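Local coordinates for protein TAU class glutathione s-transferase (Mangifera indica, PDB 5G5F) that probably catalyses the conjugation of glutathione to electrophilic compounds, acting as a tau class glutathione transferase, at residues Gly10-Pro15 with Leu33-Leu38; Tyr16-Arg21 with Asp205-Thr210. All coordinates share one frame; numbering follows the deposited sequence.

Interaction 1. Residues Gly10-Pro15 with Leu33-Leu38; sequences GAWPSP and LLEETL. With GSH (glutathione), chain B.
Glu35 reaches across from the end of strand 32-35 to grip the backbone of Trp12. Its CB leaves on the face of the sheet where a side chain at Gly10 would also lie, and CG stands beside the backbone N; a sharp bend at chi2 (-84°) then folds the chain back over the 10-15 loop. CD lies against Ala11 CA and Trp12 N, delivering the carboxylate to the turn. There OE1 accepts a hydrogen bond from Trp12 N through its syn lone pair (3.0 Å, N-H...O 153°). OE2, on the other branch, packs 3.3 Å from Trp12 CB. Glu35 OE1 also comes to the indole edge, 3.6 Å from Trp12 CD1. The ring and carboxylate planes are 35° apart. One residue before Ala11, Gly10 pairs in parallel with the strand, its N bonded to Leu34 O at 3.1 Å. Past the strand Leu38, poorly ordered, brings CD1 to within 4.1 Å of Ala11 CB and close to Pro13 CG.

The type I turn from Ala11 to Ser14, closed by Ser14 N to Ala11 O, leads straight into helix 15-26. Ser14 caps that helix through OG to Val17 N, with OG anti to its own backbone N and directed at the sulfur of glutathione. The 2.6 Å between Ser14 OG and glutathione SG2 is too short to be taken literally, but the placement is consistent with the thiol-activating serine of tau class enzymes.

The joined strands 6-10 and 32-35 are the two parallel strands of the thioredoxin-like beta-alpha-beta unit, with helix 15-26 as the connection. Helix 210-219 packs on the loop through Leu213 and Phe216, Lys212 makes a cation-pi contact with Trp12, and helix 43-48 backs Leu34 and Glu36.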
loop_
_atom_site.group_PDB
_atom_site.type_symbol
_atom_site.label_atom_id
_atom_site.label_comp_id
_atom_site.label_asym_id
_atom_site.label_seq_id
_atom_site.Cartn_x
_atom_site.Cartn_y
_atom_site.Cartn_z
ATOM N N GLY A 10 -8.721 13.071 -12.143
ATOM C CA GLY A 10 -8.282 13.629 -10.880
ATOM C C GLY A 10 -8.822 15.003 -10.542
ATOM O O GLY A 10 -9.850 15.434 -11.062
ATOM N N ALA A 11 -8.118 15.681 -9.643
ATOM C CA ALA A 11 -8.441 17.047 -9.259
ATOM C C ALA A 11 -7.143 17.799 -9.011
ATOM O O ALA A 11 -6.201 17.249 -8.442
ATOM C CB ALA A 11 -9.326 17.071 -8.024
ATOM N N TRP A 12 -7.099 19.058 -9.433
ATOM C CA TRP A 12 -5.873 19.847 -9.357
ATOM C C TRP A 12 -5.263 20.004 -7.947
ATOM O O TRP A 12 -4.041 20.084 -7.827
ATOM C CB TRP A 12 -6.109 21.234 -9.974
ATOM C CG TRP A 12 -6.922 22.151 -9.124
ATOM C CD1 TRP A 12 -8.271 22.343 -9.179
ATOM C CD2 TRP A 12 -6.437 23.000 -8.077
ATOM N NE1 TRP A 12 -8.657 23.259 -8.230
ATOM C CE2 TRP A 12 -7.548 23.676 -7.541
ATOM C CE3 TRP A 12 -5.170 23.250 -7.540
ATOM C CZ2 TRP A 12 -7.431 24.585 -6.495
ATOM C CZ3 TRP A 12 -5.057 24.154 -6.502
ATOM C CH2 TRP A 12 -6.180 24.813 -5.992
ATOM N N PRO A 13 -6.085 20.052 -6.872
ATOM C CA PRO A 13 -5.373 20.249 -5.605
ATOM C C PRO A 13 -4.963 18.945 -4.927
ATOM O O PRO A 13 -4.399 18.973 -3.833
ATOM C CB PRO A 13 -6.401 20.991 -4.756
ATOM C CG PRO A 13 -7.693 20.407 -5.193
ATOM C CD PRO A 13 -7.548 20.102 -6.669
ATOM N N SER A 14 -5.247 17.818 -5.569
ATOM C CA SER A 14 -4.942 16.515 -4.989
ATOM C C SER A 14 -3.457 16.180 -5.086
ATOM O O SER A 14 -2.880 16.205 -6.173
ATOM C CB SER A 14 -5.765 15.429 -5.678
ATOM O OG SER A 14 -5.315 14.140 -5.301
ATOM N N PRO A 15 -2.831 15.862 -3.942
ATOM C CA PRO A 15 -1.417 15.476 -3.926
ATOM C C PRO A 15 -1.174 14.128 -4.602
ATOM O O PRO A 15 -0.119 13.927 -5.202
ATOM C CB PRO A 15 -1.086 15.407 -2.432
ATOM C CG PRO A 15 -2.396 15.175 -1.762
ATOM C CD PRO A 15 -3.408 15.909 -2.588
ATOM N N LEU A 33 -6.264 15.523 -19.189
ATOM C CA LEU A 33 -6.621 15.664 -17.782
ATOM C C LEU A 33 -8.113 15.922 -17.618
ATOM O O LEU A 33 -8.652 16.879 -18.174
ATOM C CB LEU A 33 -5.817 16.792 -17.134
ATOM C CG LEU A 33 -6.184 17.136 -15.689
ATOM C CD1 LEU A 33 -5.993 15.930 -14.780
ATOM C CD2 LEU A 33 -5.364 18.319 -15.195
ATOM N N LEU A 34 -8.777 15.061 -16.854
ATOM C CA LEU A 34 -10.202 15.216 -16.596
ATOM C C LEU A 34 -10.432 15.531 -15.120
ATOM O O LEU A 34 -10.242 14.678 -14.253
ATOM C CB LEU A 34 -10.975 13.960 -17.011
ATOM C CG LEU A 34 -11.120 13.675 -18.512
ATOM C CD1 LEU A 34 -9.829 13.150 -19.136
ATOM C CD2 LEU A 34 -12.271 12.714 -18.771
ATOM N N GLU A 35 -10.839 16.767 -14.848
ATOM C CA GLU A 35 -10.959 17.265 -13.483
ATOM C C GLU A 35 -12.239 16.809 -12.793
ATOM O O GLU A 35 -13.299 16.761 -13.407
ATOM C CB GLU A 35 -10.892 18.795 -13.479
ATOM C CG GLU A 35 -9.487 19.352 -13.602
ATOM C CD GLU A 35 -8.773 19.417 -12.266
ATOM O OE1 GLU A 35 -9.452 19.623 -11.237
ATOM O OE2 GLU A 35 -7.535 19.259 -12.244
ATOM N N GLU A 36 -12.129 16.478 -11.511
ATOM C CA GLU A 36 -13.282 16.094 -10.708
ATOM C C GLU A 36 -13.838 17.296 -9.955
ATOM O O GLU A 36 -13.108 17.971 -9.232
ATOM C CB GLU A 36 -12.903 14.985 -9.722
ATOM C CG GLU A 36 -12.763 13.614 -10.350
ATOM C CD GLU A 36 -14.091 13.062 -10.820
ATOM O OE1 GLU A 36 -15.115 13.339 -10.159
ATOM O OE2 GLU A 36 -14.114 12.355 -11.849
ATOM N N THR A 37 -15.123 17.578 -10.141
ATOM C CA THR A 37 -15.773 18.605 -9.341
ATOM C C THR A 37 -16.005 18.060 -7.937
ATOM O O THR A 37 -16.861 17.207 -7.707
ATOM C CB THR A 37 -17.091 19.102 -9.989
ATOM O OG1 THR A 37 -17.716 20.077 -9.145
ATOM C CG2 THR A 37 -18.047 17.954 -10.300
ATOM N N LEU A 38 -15.197 18.543 -7.001
ATOM C CA LEU A 38 -15.213 18.020 -5.643
ATOM C C LEU A 38 -16.483 18.429 -4.914
ATOM O O LEU A 38 -16.862 19.600 -4.904
ATOM C CB LEU A 38 -13.970 18.476 -4.875
ATOM C CG LEU A 38 -12.684 17.874 -5.453
ATOM C CD1 LEU A 38 -11.419 18.373 -4.752
ATOM C CD2 LEU A 38 -12.757 16.352 -5.425
HETATM N N1 GSH B . -4.846 5.767 -1.727
HETATM C CA1 GSH B . -5.355 6.648 -2.714
HETATM C C1 GSH B . -4.297 6.962 -3.757
HETATM O O11 GSH B . -4.641 7.160 -4.952
HETATM O O12 GSH B . -3.068 7.028 -3.438
HETATM C CB1 GSH B . -5.842 7.945 -2.085
HETATM C CG1 GSH B . -6.836 8.617 -3.035
HETATM C CD1 GSH B . -7.509 9.804 -2.375
HETATM O OE1 GSH B . -7.843 9.747 -1.214
HETATM N N2 GSH B . -7.774 11.033 -3.114
HETATM C CA2 GSH B . -8.464 12.074 -2.372
HETATM C C2 GSH B . -9.871 12.175 -2.921
HETATM O O2 GSH B . -10.343 13.239 -3.271
HETATM C CB2 GSH B . -7.837 13.373 -2.444
HETATM S SG2 GSH B . -6.204 13.249 -3.067
HETATM N N3 GSH B . -10.581 10.934 -3.021
HETATM C CA3 GSH B . -11.914 10.913 -3.501
HETATM C C3 GSH B . -12.500 10.649 -2.145
HETATM O O31 GSH B . -11.752 10.675 -1.146
HETATM O O32 GSH B . -13.706 10.384 -1.968
#

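Interaction 2. Residues Tyr16-Arg21 with Asp205-Thr210; sequences YVMRAR and DVMPET. With GSH (glutathione), chain B.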
loop_
_atom_site.group_PDB
_atom_site.type_symbol
_atom_site.label_atom_id
_atom_site.label_comp_id
_atom_site.label_asym_id
_atom_site.label_seq_id
_atom_site.Cartn_x
_atom_site.Cartn_y
_atom_site.Cartn_z
ATOM N N TYR A 16 -2.141 13.220 -4.509
ATOM C CA TYR A 16 -1.999 11.896 -5.105
ATOM C C TYR A 16 -2.125 11.953 -6.624
ATOM O O TYR A 16 -1.450 11.211 -7.338
ATOM C CB TYR A 16 -3.031 10.929 -4.522
ATOM C CG TYR A 16 -2.891 10.726 -3.030
ATOM C CD1 TYR A 16 -1.794 10.062 -2.500
ATOM C CD2 TYR A 16 -3.855 11.195 -2.152
ATOM C CE1 TYR A 16 -1.664 9.876 -1.136
ATOM C CE2 TYR A 16 -3.735 11.016 -0.791
ATOM C CZ TYR A 16 -2.638 10.356 -0.286
ATOM O OH TYR A 16 -2.516 10.175 1.072
ATOM N N VAL A 17 -2.992 12.833 -7.115
ATOM C CA VAL A 17 -3.117 13.053 -8.550
ATOM C C VAL A 17 -1.823 13.657 -9.091
ATOM O O VAL A 17 -1.387 13.330 -10.196
ATOM C CB VAL A 17 -4.312 13.972 -8.883
ATOM C CG1 VAL A 17 -4.321 14.343 -10.359
ATOM C CG2 VAL A 17 -5.617 13.293 -8.501
ATOM N N MET A 18 -1.201 14.520 -8.291
ATOM C CA MET A 18 0.049 15.164 -8.677
ATOM C C MET A 18 1.165 14.144 -8.883
ATOM O O MET A 18 2.054 14.348 -9.708
ATOM C CB MET A 18 0.477 16.190 -7.626
ATOM C CG MET A 18 1.618 17.093 -8.077
ATOM S SD MET A 18 2.497 17.851 -6.698
ATOM C CE MET A 18 1.120 18.375 -5.686
ATOM N N ARG A 19 1.115 13.051 -8.125
ATOM C CA ARG A 19 2.086 11.971 -8.272
ATOM C C ARG A 19 2.089 11.431 -9.696
ATOM O O ARG A 19 3.147 11.241 -10.296
ATOM C CB ARG A 19 1.790 10.837 -7.289
ATOM C CG ARG A 19 2.129 11.153 -5.846
ATOM C CD ARG A 19 1.779 9.984 -4.940
ATOM N NE ARG A 19 2.168 10.230 -3.555
ATOM C CZ ARG A 19 1.827 9.450 -2.535
ATOM N NH1 ARG A 19 1.085 8.371 -2.741
ATOM N NH2 ARG A 19 2.226 9.750 -1.307
ATOM N N ALA A 20 0.896 11.189 -10.230
ATOM C CA ALA A 20 0.752 10.684 -11.588
ATOM C C ALA A 20 1.229 11.719 -12.601
ATOM O O ALA A 20 1.956 11.389 -13.537
ATOM C CB ALA A 20 -0.692 10.299 -11.862
ATOM N N ARG A 21 0.820 12.969 -12.396
ATOM C CA ARG A 21 1.186 14.068 -13.285
ATOM C C ARG A 21 2.701 14.219 -13.389
ATOM O O ARG A 21 3.245 14.347 -14.485
ATOM C CB ARG A 21 0.566 15.383 -12.800
ATOM C CG ARG A 21 -0.949 15.349 -12.655
ATOM C CD ARG A 21 -1.608 16.457 -13.458
ATOM N NE ARG A 21 -1.790 17.682 -12.687
ATOM C CZ ARG A 21 -1.984 18.880 -13.229
ATOM N NH1 ARG A 21 -2.011 19.018 -14.548
ATOM N NH2 ARG A 21 -2.145 19.942 -12.452
ATOM N N ASP A 205 5.210 23.155 -12.727
ATOM C CA ASP A 205 3.942 23.622 -13.282
ATOM C C ASP A 205 2.731 22.900 -12.693
ATOM O O ASP A 205 1.616 23.418 -12.740
ATOM C CB ASP A 205 3.939 23.472 -14.805
ATOM C CG ASP A 205 4.811 24.502 -15.495
ATOM O OD1 ASP A 205 5.036 25.582 -14.909
ATOM O OD2 ASP A 205 5.266 24.235 -16.627
ATOM N N VAL A 206 2.946 21.709 -12.143
ATOM C CA VAL A 206 1.849 20.937 -11.566
ATOM C C VAL A 206 1.834 21.041 -10.043
ATOM O O VAL A 206 0.982 20.450 -9.380
ATOM C CB VAL A 206 1.921 19.452 -11.978
ATOM C CG1 VAL A 206 1.705 19.309 -13.477
ATOM C CG2 VAL A 206 3.248 18.844 -11.562
ATOM N N MET A 207 2.788 21.790 -9.501
ATOM C CA MET A 207 2.811 22.125 -8.081
ATOM C C MET A 207 2.016 23.408 -7.860
ATOM O O MET A 207 2.503 24.497 -8.163
ATOM C CB MET A 207 4.253 22.291 -7.590
ATOM C CG MET A 207 4.406 22.621 -6.111
ATOM S SD MET A 207 4.343 21.176 -5.035
ATOM C CE MET A 207 2.663 21.282 -4.444
ATOM N N PRO A 208 0.784 23.284 -7.338
ATOM C CA PRO A 208 -0.126 24.428 -7.201
ATOM C C PRO A 208 0.421 25.531 -6.302
ATOM O O PRO A 208 1.230 25.257 -5.416
ATOM C CB PRO A 208 -1.382 23.808 -6.574
ATOM C CG PRO A 208 -1.287 22.353 -6.874
ATOM C CD PRO A 208 0.172 22.040 -6.841
ATOM N N GLU A 209 -0.020 26.762 -6.538
ATOM C CA GLU A 209 0.346 27.884 -5.682
ATOM C C GLU A 209 -0.156 27.646 -4.263
ATOM O O GLU A 209 -1.192 27.014 -4.061
ATOM C CB GLU A 209 -0.220 29.193 -6.232
ATOM C CG GLU A 209 0.560 29.768 -7.398
ATOM C CD GLU A 209 -0.146 30.944 -8.041
ATOM O OE1 GLU A 209 -0.908 31.640 -7.337
ATOM O OE2 GLU A 209 0.065 31.175 -9.247
ATOM N N THR A 210 0.584 28.154 -3.284
ATOM C CA THR A 210 0.294 27.877 -1.881
ATOM C C THR A 210 -0.978 28.564 -1.390
ATOM O O THR A 210 -1.873 27.909 -0.854
ATOM C CB THR A 210 1.466 28.299 -0.982
ATOM O OG1 THR A 210 2.610 27.494 -1.289
ATOM C CG2 THR A 210 1.106 28.112 0.483
HETATM N N1 GSH B . -4.846 5.767 -1.727
HETATM C CA1 GSH B . -5.355 6.648 -2.714
HETATM C C1 GSH B . -4.297 6.962 -3.757
HETATM O O11 GSH B . -4.641 7.160 -4.952
HETATM O O12 GSH B . -3.068 7.028 -3.438
HETATM C CB1 GSH B . -5.842 7.945 -2.085
HETATM C CG1 GSH B . -6.836 8.617 -3.035
HETATM C CD1 GSH B . -7.509 9.804 -2.375
HETATM O OE1 GSH B . -7.843 9.747 -1.214
HETATM N N2 GSH B . -7.774 11.033 -3.114
HETATM C CA2 GSH B . -8.464 12.074 -2.372
HETATM C C2 GSH B . -9.871 12.175 -2.921
HETATM O O2 GSH B . -10.343 13.239 -3.271
HETATM C CB2 GSH B . -7.837 13.373 -2.444
HETATM S SG2 GSH B . -6.204 13.249 -3.067
HETATM N N3 GSH B . -10.581 10.934 -3.021
HETATM C CA3 GSH B . -11.914 10.913 -3.501
HETATM C C3 GSH B . -12.500 10.649 -2.145
HETATM O O31 GSH B . -11.752 10.675 -1.146
HETATM O O32 GSH B . -13.706 10.384 -1.968
HETATM O O HOH W 1 -1.554 18.999 -9.647
#
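Met18 and Val206 mark the closest approach of the two backbones, their CA atoms 6.7 Å apart, where helix 15-26 meets the irregular run 205-210. The helical side has its regular Arg21 N to Val17 O bond; across from it, Glu209 holds the N-cap position of helix 210-219, which starts at Thr210. No direct hydrogen bond joins the two segments. Met18 lies with CG anti to the backbone N (chi1 -169°), which sends the chain out from the helix; CG packs 4.2 Å from Val206 CG2. A bend at chi3 (-45°) then turns the methyl into the loop: CE meets Met207 CE at 3.5 Å, the two side chains crossing, and Pro208 CD at 4.0 Å, tip to tip. One turn on, the guanidinium of Arg21 lies against Val206, whose CG1 sits over its centre, 3.7 Å from Arg21 CZ.

This is a junction between the two domains of the glutathione transferase fold, the first helix of the thioredoxin-like domain against the approach to the last helix of the all-helical domain. A water bridges it as well, accepting from Arg21 NH2 (3.0 Å) and donating to Val206 O (2.9 Å), and it lies in the plane of the guanidinium at its edge.

Another side of the same helix faces glutathione. Tyr16 puts CD2 3.3 Å from glutathione SG2, with the sulfur in the ring plane at its edge, and holds one face against glutathione CB1. Replacing this ring by an alanine would probably leave the sulfur and CB1 without that wall and uncover the guanidinium face of Arg19 on which Tyr16 CD1 lies. Arg19 is fixed by a salt bridge to Asp104 and a hydrogen bond to Ser68, whose OG also bonds glutathione.

From the N terminus, strand 6-10 runs into the loop segment 10-15, which starts interaction 1, and then at once into helix 15-26, which starts interaction 2. Interaction 1 closes a short loop after 17 residues, most of them helical, when 33-38 returns beside the first strand. Interaction 2 stays open for 183 residues, until 205-210 comes back between helices 188-199 and 210-219. Their segments therefore alternate, and the two loops cross. The first ties together the beta-alpha-beta unit; the second ties its helix to the C-terminal domain. They adjoin directly, Leu33 against Arg21, Gly10 against Val17 and Trp12 against Pro208, and both border glutathione.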